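Local coordinates for protein xylosidase (Xanthomonas axonopodis pv. citri, PDB 6XN2) that probably hydrolyses xylan-derived oligosaccharides as a family 43 glycoside hydrolase, binding beta-D-xylopyranose units in a pocket of its beta-rich catalytic domain, at residues G186-G191 and A252-E257; P213-R218 and S233-I238. All blocks are in the same frame, centred on the assembly; numbering follows the deposited sequence.

How the contacts relate
Running from the N terminus, the chain leaves strand 181-185 into 186-191, the first half of contact 1, and then reaches 213-218, which leads into strand 218-221. The next strand, 234-239, returns antiparallel to it, so contact 2 (213-218 with 233-238) closes a short loop and pairs these two strands. Only afterwards does 252-257 come back to 186-191; the longer loop that contact 1 closes therefore contains both halves of contact 2, and joins the loop after 181-185 to the start of strand 257-264. The contacts touch by packing: Phe-255 CG is 3.7 Å from Pro-217 CD. Together they tie adjacent parts of the five-bladed beta-propeller.

Contact 1: residues G186-G191 and A252-E257; sequences GGIWGG and ARRFFE. With XYP (beta-D-xylopyranose), chain E.
Phe-256 meets Trp-189 and Ile-188 with different parts of its ring. Toward Trp-189 it presents an edge: CE2 and CZ lie over one indole face in a T-shaped pair, with the five-membered ring centroid 4.5 Å from that of Phe-256 and the planes at 70°. Ile-188 instead covers a face of the phenyl ring, its CG1 standing 3.9 Å from the centroid in a CH-pi contact. A chi1 of 62° sets CG1 between the Ile-188 backbone N and carbonyl carbon, from where CD1 continues to Phe-256 CD2 and over one face of the Arg-254 guanidinium.

A nearly straight bond joins Ile-188 N to Phe-256 O (2.8 Å, 163°). Phe-256 and Glu-257 both face Ser-273, a classic beta bulge at the start of strand 257-264. Gly-186 O is buried against the edge of Phe-255, 3.3 Å from CZ, without a conventional hydrogen-bond partner. One water accepts from Trp-189 NE1 and Arg-254 NH2; the guanidinium also bonds to Thr-274 O and Asp-276.

Glu-257 OE1 accepts from O1 of the xylose (2.9 Å). A second water donates to the same OE1 and, at 2.6 Å from its oxygen, to Ile-188 O. Two donors thus fix OE1, consistent with the loop carbonyl positioning Glu-257, through water, for the sugar, which Asp-50, Asp-170 and Ala-119 N also bind.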
ATOM      1  N   GLY A 186       3.736   7.736   2.161  1.00 26.23           N
ATOM      2  CA  GLY A 186       2.857   8.872   2.324  1.00 23.95           C
ATOM      3  C   GLY A 186       1.389   8.533   2.452  1.00 27.52           C
ATOM      4  O   GLY A 186       0.881   7.586   1.859  1.00 26.67           O
ATOM      5  N   GLY A 187       0.702   9.330   3.250  1.00 25.10           N
ATOM      6  CA  GLY A 187      -0.740   9.253   3.356  1.00 28.62           C
ATOM      7  C   GLY A 187      -1.185  10.537   4.014  1.00 30.36           C
ATOM      8  O   GLY A 187      -0.590  10.946   5.007  1.00 27.44           O
ATOM      9  N   ILE A 188      -2.206  11.173   3.474  1.00 24.67           N
ATOM     10  CA  ILE A 188      -2.725  12.379   4.062  1.00 28.30           C
ATOM     11  C   ILE A 188      -3.755  12.086   5.150  1.00 26.71           C
ATOM     12  O   ILE A 188      -3.889  10.954   5.547  1.00 26.39           O
ATOM     13  CB  ILE A 188      -3.227  13.400   3.029  1.00 27.72           C
ATOM     14  CG1 ILE A 188      -4.381  12.840   2.224  1.00 25.82           C
ATOM     15  CG2 ILE A 188      -2.088  13.855   2.139  1.00 26.80           C
ATOM     16  CD1 ILE A 188      -5.004  13.846   1.318  1.00 27.88           C
ATOM     17  N   TRP A 189      -4.465  13.123   5.599  1.00 25.72           N
ATOM     18  CA  TRP A 189      -5.397  12.983   6.728  1.00 24.88           C
ATOM     19  C   TRP A 189      -4.684  12.322   7.901  1.00 26.44           C
ATOM     20  O   TRP A 189      -3.661  12.826   8.369  1.00 27.38           O
ATOM     21  CB  TRP A 189      -6.649  12.185   6.342  1.00 28.11           C
ATOM     22  CG  TRP A 189      -7.563  12.904   5.381  1.00 27.10           C
ATOM     23  CD1 TRP A 189      -7.232  13.930   4.539  1.00 29.04           C
ATOM     24  CD2 TRP A 189      -8.960  12.649   5.171  1.00 31.20           C
ATOM     25  NE1 TRP A 189      -8.338  14.324   3.813  1.00 28.92           N
ATOM     26  CE2 TRP A 189      -9.406  13.548   4.181  1.00 28.96           C
ATOM     27  CE3 TRP A 189      -9.874  11.745   5.725  1.00 32.23           C
ATOM     28  CZ2 TRP A 189     -10.731  13.575   3.743  1.00 29.47           C
ATOM     29  CZ3 TRP A 189     -11.181  11.766   5.280  1.00 28.38           C
ATOM     30  CH2 TRP A 189     -11.598  12.675   4.301  1.00 27.89           C
ATOM     31  N   GLY A 190      -5.183  11.196   8.373  1.00 27.05           N
ATOM     32  CA  GLY A 190      -4.585  10.492   9.477  1.00 26.97           C
ATOM     33  C   GLY A 190      -3.159  10.031   9.295  1.00 28.31           C
ATOM     34  O   GLY A 190      -2.467   9.753  10.211  1.00 23.81           O
ATOM     35  N   GLY A 191      -2.732   9.998   8.071  1.00 26.23           N
ATOM     36  CA  GLY A 191      -1.400   9.570   7.783  1.00 28.35           C
ATOM     37  C   GLY A 191      -0.343  10.595   8.036  1.00 29.38           C
ATOM     38  O   GLY A 191       0.776  10.202   7.783  1.00 28.24           O
ATOM     39  N   ALA A 252     -10.975  13.251  -7.059  1.00 29.74           N
ATOM     40  CA  ALA A 252     -11.211  12.132  -7.909  1.00 32.38           C
ATOM     41  C   ALA A 252      -9.906  11.503  -8.339  1.00 34.95           C
ATOM     42  O   ALA A 252      -9.851  10.344  -8.516  1.00 32.40           O
ATOM     43  CB  ALA A 252     -11.963  12.583  -9.113  1.00 32.76           C
ATOM     44  N   ARG A 253      -8.853  12.291  -8.470  1.00 28.87           N
ATOM     45  CA  ARG A 253      -7.572  11.784  -8.913  1.00 29.95           C
ATOM     46  C   ARG A 253      -6.336  11.989  -8.027  1.00 30.41           C
ATOM     47  O   ARG A 253      -5.421  11.248  -8.122  1.00 27.36           O
ATOM     48  CB  ARG A 253      -7.270  12.353 -10.291  1.00 32.83           C
ATOM     49  CG  ARG A 253      -8.384  12.213 -11.294  1.00 29.59           C
ATOM     50  CD  ARG A 253      -7.995  12.708 -12.654  1.00 30.47           C
ATOM     51  NE  ARG A 253      -7.939  14.141 -12.686  1.00 30.21           N
ATOM     52  CZ  ARG A 253      -7.619  14.843 -13.744  1.00 34.91           C
ATOM     53  NH1 ARG A 253      -7.335  14.244 -14.862  1.00 32.70           N
ATOM     54  NH2 ARG A 253      -7.588  16.138 -13.673  1.00 31.51           N
ATOM     55  N   ARG A 254      -6.334  13.018  -7.194  1.00 26.91           N
ATOM     56  CA  ARG A 254      -5.126  13.326  -6.395  1.00 29.78           C
ATOM     57  C   ARG A 254      -4.816  12.226  -5.380  1.00 29.40           C
ATOM     58  O   ARG A 254      -5.716  11.613  -4.873  1.00 28.27           O
ATOM     59  CB  ARG A 254      -5.211  14.702  -5.739  1.00 29.88           C
ATOM     60  CG  ARG A 254      -6.242  14.816  -4.636  1.00 32.96           C
ATOM     61  CD  ARG A 254      -5.748  14.402  -3.296  1.00 50.43           C
ATOM     62  NE  ARG A 254      -6.781  14.531  -2.299  1.00 61.74           N
ATOM     63  CZ  ARG A 254      -7.700  13.620  -2.073  1.00 57.79           C
ATOM     64  NH1 ARG A 254      -7.719  12.517  -2.785  1.00 64.08           N
ATOM     65  NH2 ARG A 254      -8.599  13.803  -1.140  1.00 41.28           N
ATOM     66  N   PHE A 255      -3.535  12.051  -5.102  1.00 25.82           N
ATOM     67  CA  PHE A 255      -3.036  11.074  -4.160  1.00 28.63           C
ATOM     68  C   PHE A 255      -3.534  11.237  -2.737  1.00 28.00           C
ATOM     69  O   PHE A 255      -3.561  12.297  -2.241  1.00 29.44           O
ATOM     70  CB  PHE A 255      -1.511  11.094  -4.197  1.00 25.46           C
ATOM     71  CG  PHE A 255      -0.869  10.284  -3.125  1.00 27.46           C
ATOM     72  CD1 PHE A 255      -0.693   8.950  -3.278  1.00 26.29           C
ATOM     73  CD2 PHE A 255      -0.472  10.865  -1.965  1.00 27.78           C
ATOM     74  CE1 PHE A 255      -0.122   8.197  -2.309  1.00 27.23           C
ATOM     75  CE2 PHE A 255       0.101  10.117  -0.980  1.00 28.40           C
ATOM     76  CZ  PHE A 255       0.272   8.774  -1.154  1.00 29.01           C
ATOM     77  N   PHE A 256      -3.937  10.151  -2.099  1.00 26.07           N
ATOM     78  CA  PHE A 256      -4.384  10.168  -0.726  1.00 28.03           C
ATOM     79  C   PHE A 256      -3.476   9.336   0.149  1.00 28.32           C
ATOM     80  O   PHE A 256      -2.958   9.846   1.076  1.00 26.07           O
ATOM     81  CB  PHE A 256      -5.788   9.663  -0.589  1.00 28.79           C
ATOM     82  CG  PHE A 256      -6.390   9.843   0.767  1.00 30.22           C
ATOM     83  CD1 PHE A 256      -6.303   8.863   1.709  1.00 28.34           C
ATOM     84  CD2 PHE A 256      -7.122  10.963   1.068  1.00 29.10           C
ATOM     85  CE1 PHE A 256      -6.888   9.004   2.924  1.00 29.16           C
ATOM     86  CE2 PHE A 256      -7.707  11.103   2.282  1.00 28.25           C
ATOM     87  CZ  PHE A 256      -7.592  10.126   3.210  1.00 29.34           C
ATOM     88  N   GLU A 257      -3.306   8.064  -0.167  1.00 28.51           N
ATOM     89  CA  GLU A 257      -2.457   7.157   0.583  1.00 26.92           C
ATOM     90  C   GLU A 257      -2.086   5.889  -0.193  1.00 31.74           C
ATOM     91  O   GLU A 257      -2.447   5.736  -1.308  1.00 26.10           O
ATOM     92  CB  GLU A 257      -3.083   6.765   1.920  1.00 29.10           C
ATOM     93  CG  GLU A 257      -4.249   5.816   1.859  1.00 32.21           C
ATOM     94  CD  GLU A 257      -5.114   5.822   3.113  1.00 38.15           C
ATOM     95  OE1 GLU A 257      -4.732   6.372   4.117  1.00 33.97           O
ATOM     96  OE2 GLU A 257      -6.182   5.229   3.107  1.00 36.31           O
TER
HETATM   97  O1  XYP E 402      -5.628   4.942   6.525  1.00 38.05           O
HETATM   98  C1  XYP E 402      -5.404   3.557   6.396  1.00 41.49           C
HETATM   99  C2  XYP E 402      -3.923   3.334   6.174  1.00 41.04           C
HETATM  100  C3  XYP E 402      -3.509   1.919   6.426  1.00 36.80           C
HETATM  101  C4  XYP E 402      -4.072   1.432   7.744  1.00 39.65           C
HETATM  102  C5  XYP E 402      -5.562   1.617   7.745  1.00 38.44           C
HETATM  103  O2  XYP E 402      -3.514   3.649   4.850  1.00 38.59           O
HETATM  104  O3  XYP E 402      -2.118   2.022   6.472  1.00 35.56           O
HETATM  105  O4  XYP E 402      -3.816   0.073   7.899  1.00 38.52           O
HETATM  106  O5  XYP E 402      -5.887   2.968   7.575  1.00 41.42           O
HETATM  107  O   HOH W   1      -3.649   8.389   5.208  1.00 32.48           O
HETATM  108  O   HOH W   2      -8.727  15.675   1.194  1.00 25.92           O

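Contact 2: residues P213-R218 and S233-I238; sequences PALGPR and SREVVI
The antiparallel pairing of strands 218-221 and 234-239, in a blade of the family 43 five-bladed beta-propeller, begins here: Arg-218 and Glu-235 form a non-hydrogen-bonded pair with CA atoms 4.7 Å apart. Beside it, Val-236 N donates to Pro-217 O (2.8 Å).

Both side chains of the pair leave the same face of the sheet and diverge along it, the arginine toward Ser-233 and the glutamate toward Gly-216. Arg-218 grips Ser-233 side-on with two nitrogens. NE reaches Ser-233 OG at 3.0 Å, only 2° out of the guanidinium plane, whereas the bond from NH2 to Ser-233 O is more bent (3.1 Å, 141°) and approaches from above the carbonyl plane. Bends at chi2 and chi3 fold the arginine back over the strand, laying one guanidinium face on the peptide between Arg-234 and Glu-235, with Glu-235 N over its centre.

With CG anti to the backbone N and the chain extended, Glu-235 OE2 accepts from Gly-216 N (3.0 Å) on the anti side, tilted 29° out of the carboxylate plane. Arg-218 NH1 and Glu-235 OE2 stay 4.7 Å apart, so this is no direct salt bridge; any attraction is probably longer-range, assisted by a water that donates to OE2 and to Gly-216 O while accepting from NH1. Pro-217 CG packs crosswise on Val-236 CB at 3.7 Å.

Ser-233 OG also bonds to Asn-199 OD1. Strands 181-185 and 292-299 flank the pair, through backbone bonds of Arg-218 with Phe-185 and of Val-237 with Phe-292, while Leu-270 of strand 267-273 packs on Val-236.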
ATOM      1  N   PRO A 213      -1.174  22.702  -5.861  1.00 30.17           N
ATOM      2  CA  PRO A 213      -0.971  21.319  -6.223  1.00 27.86           C
ATOM      3  C   PRO A 213      -1.213  20.390  -5.083  1.00 29.57           C
ATOM      4  O   PRO A 213      -0.782  20.644  -4.022  1.00 27.32           O
ATOM      5  CB  PRO A 213       0.508  21.273  -6.571  1.00 27.44           C
ATOM      6  CG  PRO A 213       0.822  22.626  -7.004  1.00 32.80           C
ATOM      7  CD  PRO A 213      -0.037  23.541  -6.221  1.00 28.11           C
ATOM      8  N   ALA A 214      -1.821  19.263  -5.337  1.00 25.82           N
ATOM      9  CA  ALA A 214      -1.999  18.308  -4.286  1.00 26.96           C
ATOM     10  C   ALA A 214      -0.667  17.702  -3.900  1.00 27.70           C
ATOM     11  O   ALA A 214       0.222  17.577  -4.685  1.00 27.21           O
ATOM     12  CB  ALA A 214      -2.938  17.214  -4.712  1.00 27.39           C
ATOM     13  N   LEU A 215      -0.581  17.257  -2.680  1.00 24.93           N
ATOM     14  CA  LEU A 215       0.626  16.580  -2.235  1.00 29.17           C
ATOM     15  C   LEU A 215       0.728  15.233  -2.933  1.00 31.17           C
ATOM     16  O   LEU A 215      -0.291  14.604  -3.235  1.00 26.94           O
ATOM     17  CB  LEU A 215       0.615  16.399  -0.716  1.00 29.64           C
ATOM     18  CG  LEU A 215       0.580  17.690   0.099  1.00 27.50           C
ATOM     19  CD1 LEU A 215       0.384  17.380   1.554  1.00 32.29           C
ATOM     20  CD2 LEU A 215       1.862  18.473  -0.114  1.00 32.65           C
ATOM     21  N   GLY A 216       1.962  14.810  -3.199  1.00 29.32           N
ATOM     22  CA  GLY A 216       2.227  13.507  -3.772  1.00 30.25           C
ATOM     23  C   GLY A 216       2.955  12.630  -2.775  1.00 27.79           C
ATOM     24  O   GLY A 216       3.389  13.101  -1.722  1.00 25.54           O
ATOM     25  N   PRO A 217       3.098  11.340  -3.099  1.00 28.48           N
ATOM     26  CA  PRO A 217       3.878  10.465  -2.219  1.00 27.10           C
ATOM     27  C   PRO A 217       5.352  10.865  -2.231  1.00 26.26           C
ATOM     28  O   PRO A 217       5.765  11.658  -3.075  1.00 26.84           O
ATOM     29  CB  PRO A 217       3.666   9.074  -2.825  1.00 26.89           C
ATOM     30  CG  PRO A 217       3.397   9.343  -4.284  1.00 28.03           C
ATOM     31  CD  PRO A 217       2.644  10.653  -4.324  1.00 27.78           C
ATOM     32  N   ARG A 218       6.138  10.293  -1.357  1.00 24.16           N
ATOM     33  CA  ARG A 218       7.545  10.552  -1.332  1.00 24.19           C
ATOM     34  C   ARG A 218       8.304   9.369  -1.924  1.00 26.85           C
ATOM     35  O   ARG A 218       7.819   8.276  -1.888  1.00 26.60           O
ATOM     36  CB  ARG A 218       7.970  10.763   0.081  1.00 25.23           C
ATOM     37  CG  ARG A 218       7.158  11.791   0.807  1.00 25.99           C
ATOM     38  CD  ARG A 218       7.233  13.140   0.140  1.00 26.19           C
ATOM     39  NE  ARG A 218       8.569  13.689   0.153  1.00 25.76           N
ATOM     40  CZ  ARG A 218       8.856  14.935  -0.143  1.00 30.84           C
ATOM     41  NH1 ARG A 218       7.904  15.750  -0.479  1.00 27.32           N
ATOM     42  NH2 ARG A 218      10.078  15.366  -0.100  1.00 28.11           N
ATOM     43  N   SER A 233      14.163  11.984   0.709  1.00 27.50           N
ATOM     44  CA  SER A 233      13.083  11.680  -0.183  1.00 27.17           C
ATOM     45  C   SER A 233      12.677  12.880  -1.001  1.00 29.06           C
ATOM     46  O   SER A 233      12.839  13.981  -0.594  1.00 26.21           O
ATOM     47  CB  SER A 233      11.879  11.146   0.579  1.00 24.09           C
ATOM     48  OG  SER A 233      11.048  12.171   0.977  1.00 26.11           O
ATOM     49  N   ARG A 234      12.113  12.628  -2.152  1.00 26.87           N
ATOM     50  CA  ARG A 234      11.647  13.680  -3.014  1.00 28.63           C
ATOM     51  C   ARG A 234      10.171  13.535  -3.208  1.00 26.25           C
ATOM     52  O   ARG A 234       9.634  12.492  -3.020  1.00 26.72           O
ATOM     53  CB  ARG A 234      12.318  13.591  -4.356  1.00 27.50           C
ATOM     54  CG  ARG A 234      13.791  13.335  -4.350  1.00 35.39           C
ATOM     55  CD  ARG A 234      14.338  13.390  -5.750  1.00 40.49           C
ATOM     56  NE  ARG A 234      15.618  12.721  -5.890  1.00 48.33           N
ATOM     57  CZ  ARG A 234      16.147  12.337  -7.040  1.00 47.46           C
ATOM     58  NH1 ARG A 234      15.521  12.548  -8.169  1.00 49.09           N
ATOM     59  NH2 ARG A 234      17.310  11.739  -7.061  1.00 50.39           N
ATOM     60  N   GLU A 235       9.514  14.593  -3.614  1.00 25.96           N
ATOM     61  CA  GLU A 235       8.101  14.466  -3.855  1.00 28.09           C
ATOM     62  C   GLU A 235       7.890  13.845  -5.194  1.00 29.93           C
ATOM     63  O   GLU A 235       8.607  14.124  -6.099  1.00 30.11           O
ATOM     64  CB  GLU A 235       7.388  15.803  -3.828  1.00 32.15           C
ATOM     65  CG  GLU A 235       5.878  15.654  -3.840  1.00 28.60           C
ATOM     66  CD  GLU A 235       5.134  16.917  -3.612  1.00 36.27           C
ATOM     67  OE1 GLU A 235       5.619  17.959  -4.034  1.00 49.12           O
ATOM     68  OE2 GLU A 235       4.071  16.867  -3.032  1.00 34.17           O
ATOM     69  N   VAL A 236       6.931  12.942  -5.277  1.00 27.82           N
ATOM     70  CA  VAL A 236       6.526  12.339  -6.540  1.00 26.50           C
ATOM     71  C   VAL A 236       5.372  13.146  -7.112  1.00 26.52           C
ATOM     72  O   VAL A 236       4.345  13.312  -6.453  1.00 29.10           O
ATOM     73  CB  VAL A 236       6.069  10.881  -6.372  1.00 28.38           C
ATOM     74  CG1 VAL A 236       5.634  10.321  -7.716  1.00 28.54           C
ATOM     75  CG2 VAL A 236       7.173  10.029  -5.747  1.00 27.97           C
ATOM     76  N   VAL A 237       5.536  13.647  -8.333  1.00 26.04           N
ATOM     77  CA  VAL A 237       4.526  14.498  -8.952  1.00 30.68           C
ATOM     78  C   VAL A 237       3.612  13.699  -9.871  1.00 29.51           C
ATOM     79  O   VAL A 237       4.083  12.914 -10.694  1.00 29.35           O
ATOM     80  CB  VAL A 237       5.174  15.636  -9.763  1.00 29.06           C
ATOM     81  CG1 VAL A 237       4.110  16.449 -10.497  1.00 29.37           C
ATOM     82  CG2 VAL A 237       6.008  16.534  -8.851  1.00 31.53           C
ATOM     83  N   ILE A 238       2.306  13.903  -9.727  1.00 29.47           N
ATOM     84  CA  ILE A 238       1.334  13.279 -10.624  1.00 27.52           C
ATOM     85  C   ILE A 238       0.673  14.338 -11.509  1.00 28.41           C
ATOM     86  O   ILE A 238       0.105  15.311 -11.009  1.00 27.76           O
ATOM     87  CB  ILE A 238       0.246  12.514  -9.856  1.00 33.60           C
ATOM     88  CG1 ILE A 238       0.868  11.548  -8.844  1.00 28.61           C
ATOM     89  CG2 ILE A 238      -0.644  11.760 -10.824  1.00 31.33           C
ATOM     90  CD1 ILE A 238      -0.170  10.869  -7.948  1.00 26.31           C
TER
HETATM   91  O   HOH W   3       2.827  18.897  -4.689  1.00 34.30           O
HETATM   92  O   HOH W   4       4.792  15.418  -0.629  1.00 32.14           O